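Local coordinates for UPF0255 protein frsA (Vibrio vulnificus, PDB 4I4C), which probably hydrolyses carboxylic esters as a serine esterase of the alpha/beta-hydrolase clan, although its true substrate is not established, at residues A[173-177]-A[178-182]. Sequence-based numbering, arbitrary orientation.
Sequences IPFEK and GKITA
Ile173 and Ile180 pair through two nearly straight backbone hydrogen bonds. Ile173 N gives to Ile180 O at 2.9 Å, and Ile180 N returns to Ile173 O at 2.7 Å. In the second bond the donor stands above the carbonyl plane, 37° out of it. Both side chains are buried and lie on the same face of the sheet, with CB of Ile173 4.2 Å from CB of Ile180. Phe175, partly exposed, shares this face. In Ile180, CG1 is anti to the carbonyl carbon (chi1 -70°), and the chain continues extended to CD1. That methyl comes within 3.9 Å of CB of Phe175 and meets the ring obliquely near CG and CD2. Helix 246-254 packs on this face too: Leu247 touches both Phe175 and Ile180.

The two segments form a tight beta hairpin. Strand 167-175 is the outermost strand at one end of the mixed sheet, and strand 178-186 joins it to the rest. A type I' turn from Phe175 to Gly178 connects them. Glu176 and Lys177 take its two corners, both with positive phi. Phe175 N gives to Gly178 O at 3.0 Å, while the return bond from Gly178 N to Phe175 O is weak, at 3.3 Å. Phe175 O also accepts a hydrogen bond from the hydroxyl of Tyr238. Between the backbones, Pro174 CA makes a CA-H...O contact with Gly178 O at 3.5 Å.

The other face is much looser. Pro174 and Lys179 are a non-hydrogen-bonded pair, and both are exposed. Their CA atoms are 4.2 Å apart, but their side chains make no close contact with each other. At the turn, Lys177 is exposed and poorly ordered. Glu176 is exposed as well, but its CG sits over one face of the Phe175 ring, toward the rim, and its carboxylate forms a salt bridge with Arg246.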
ATOM      1  N   ILE A 173      10.071 -16.785  -3.555  1.00 41.78           N
ATOM      2  CA  ILE A 173       9.587 -17.500  -4.714  1.00 36.03           C
ATOM      3  C   ILE A 173      10.348 -17.040  -5.945  1.00 35.14           C
ATOM      4  O   ILE A 173      10.199 -15.894  -6.377  1.00 29.67           O
ATOM      5  CB  ILE A 173       8.104 -17.205  -4.902  1.00 33.16           C
ATOM      6  CG1 ILE A 173       7.341 -17.615  -3.641  1.00 39.23           C
ATOM      7  CG2 ILE A 173       7.566 -17.920  -6.132  1.00 35.05           C
ATOM      8  CD1 ILE A 173       5.934 -17.095  -3.577  1.00 36.06           C
ATOM      9  N   PRO A 174      11.187 -17.923  -6.506  1.00 38.05           N
ATOM     10  CA  PRO A 174      11.914 -17.576  -7.729  1.00 37.31           C
ATOM     11  C   PRO A 174      10.993 -17.135  -8.865  1.00 40.63           C
ATOM     12  O   PRO A 174       9.912 -17.695  -9.056  1.00 37.76           O
ATOM     13  CB  PRO A 174      12.648 -18.879  -8.091  1.00 37.46           C
ATOM     14  CG  PRO A 174      12.064 -19.941  -7.190  1.00 35.86           C
ATOM     15  CD  PRO A 174      11.629 -19.217  -5.961  1.00 31.69           C
ATOM     16  N   PHE A 175      11.441 -16.115  -9.594  1.00 38.39           N
ATOM     17  CA  PHE A 175      10.737 -15.583 -10.752  1.00 38.63           C
ATOM     18  C   PHE A 175      11.695 -14.599 -11.417  1.00 45.99           C
ATOM     19  O   PHE A 175      12.121 -13.627 -10.794  1.00 45.33           O
ATOM     20  CB  PHE A 175       9.431 -14.887 -10.324  1.00 36.31           C
ATOM     21  CG  PHE A 175       8.636 -14.291 -11.468  1.00 32.69           C
ATOM     22  CD1 PHE A 175       7.941 -15.107 -12.354  1.00 36.24           C
ATOM     23  CD2 PHE A 175       8.577 -12.916 -11.648  1.00 25.98           C
ATOM     24  CE1 PHE A 175       7.203 -14.560 -13.405  1.00 34.69           C
ATOM     25  CE2 PHE A 175       7.838 -12.362 -12.686  1.00 29.69           C
ATOM     26  CZ  PHE A 175       7.156 -13.188 -13.572  1.00 32.20           C
ATOM     27  N   GLU A 176      12.061 -14.881 -12.666  1.00 48.96           N
ATOM     28  CA  GLU A 176      12.924 -13.996 -13.459  1.00 57.45           C
ATOM     29  C   GLU A 176      14.264 -13.639 -12.810  1.00 63.41           C
ATOM     30  O   GLU A 176      14.625 -12.461 -12.738  1.00 65.11           O
ATOM     31  CB  GLU A 176      12.185 -12.711 -13.836  1.00 56.59           C
ATOM     32  CG  GLU A 176      10.919 -12.934 -14.639  1.00 60.85           C
ATOM     33  CD  GLU A 176      10.449 -11.668 -15.318  1.00 67.34           C
ATOM     34  OE1 GLU A 176      10.985 -11.346 -16.401  1.00 71.82           O
ATOM     35  OE2 GLU A 176       9.556 -10.989 -14.766  1.00 66.67           O
ATOM     36  N   LYS A 177      14.984 -14.657 -12.337  1.00 66.11           N
ATOM     37  CA  LYS A 177      16.341 -14.507 -11.786  1.00 66.76           C
ATOM     38  C   LYS A 177      16.434 -13.797 -10.428  1.00 58.36           C
ATOM     39  O   LYS A 177      17.505 -13.728  -9.821  1.00 64.39           O
ATOM     40  CB  LYS A 177      17.283 -13.834 -12.791  1.00 69.61           C
ATOM     41  CG  LYS A 177      17.359 -14.508 -14.151  1.00 67.90           C
ATOM     42  CD  LYS A 177      18.643 -14.092 -14.831  1.00 67.06           C
ATOM     43  CE  LYS A 177      18.573 -14.224 -16.329  1.00 67.59           C
ATOM     44  NZ  LYS A 177      19.800 -13.619 -16.906  1.00 67.60           N
ATOM     45  N   GLY A 178      15.318 -13.257  -9.964  1.00 42.20           N
ATOM     46  CA  GLY A 178      15.235 -12.761  -8.608  1.00 39.56           C
ATOM     47  C   GLY A 178      14.271 -13.646  -7.849  1.00 38.79           C
ATOM     48  O   GLY A 178      13.814 -14.666  -8.378  1.00 40.99           O
ATOM     49  N   LYS A 179      13.965 -13.271  -6.614  1.00 31.09           N
ATOM     50  CA  LYS A 179      12.909 -13.939  -5.854  1.00 32.55           C
ATOM     51  C   LYS A 179      11.847 -12.933  -5.437  1.00 33.56           C
ATOM     52  O   LYS A 179      12.150 -11.780  -5.109  1.00 36.08           O
ATOM     53  CB  LYS A 179      13.459 -14.625  -4.605  1.00 35.20           C
ATOM     54  CG  LYS A 179      14.509 -15.686  -4.878  1.00 47.26           C
ATOM     55  CD  LYS A 179      15.091 -16.207  -3.577  1.00 49.67           C
ATOM     56  CE  LYS A 179      16.406 -16.935  -3.802  1.00 49.80           C
ATOM     57  NZ  LYS A 179      16.221 -18.174  -4.591  1.00 43.36           N
ATOM     58  N   ILE A 180      10.600 -13.377  -5.464  1.00 25.71           N
ATOM     59  CA  ILE A 180       9.494 -12.608  -4.914  1.00 24.81           C
ATOM     60  C   ILE A 180       9.420 -12.908  -3.425  1.00 24.72           C
ATOM     61  O   ILE A 180       9.357 -14.070  -3.041  1.00 25.75           O
ATOM     62  CB  ILE A 180       8.174 -13.032  -5.561  1.00 26.86           C
ATOM     63  CG1 ILE A 180       8.135 -12.567  -7.021  1.00 24.63           C
ATOM     64  CG2 ILE A 180       6.992 -12.497  -4.760  1.00 18.62           C
ATOM     65  CD1 ILE A 180       6.964 -13.163  -7.818  1.00 25.09           C
ATOM     66  N   THR A 181       9.465 -11.872  -2.588  1.00 25.45           N
ATOM     67  CA  THR A 181       9.340 -12.061  -1.144  1.00 24.75           C
ATOM     68  C   THR A 181       7.911 -11.812  -0.678  1.00 23.96           C
ATOM     69  O   THR A 181       7.371 -10.715  -0.857  1.00 22.94           O
ATOM     70  CB  THR A 181      10.251 -11.120  -0.353  1.00 23.25           C
ATOM     71  OG1 THR A 181      11.615 -11.323  -0.745  1.00 24.76           O
ATOM     72  CG2 THR A 181      10.112 -11.397   1.138  1.00 23.57           C
ATOM     73  N   ALA A 182       7.307 -12.822  -0.064  1.00 22.92           N
ATOM     74  CA  ALA A 182       5.930 -12.703   0.403  1.00 28.23           C
ATOM     75  C   ALA A 182       5.791 -13.158   1.857  1.00 29.26           C
ATOM     76  O   ALA A 182       6.586 -13.960   2.346  1.00 28.58           O
ATOM     77  CB  ALA A 182       4.980 -13.496  -0.523  1.00 23.80           C
TER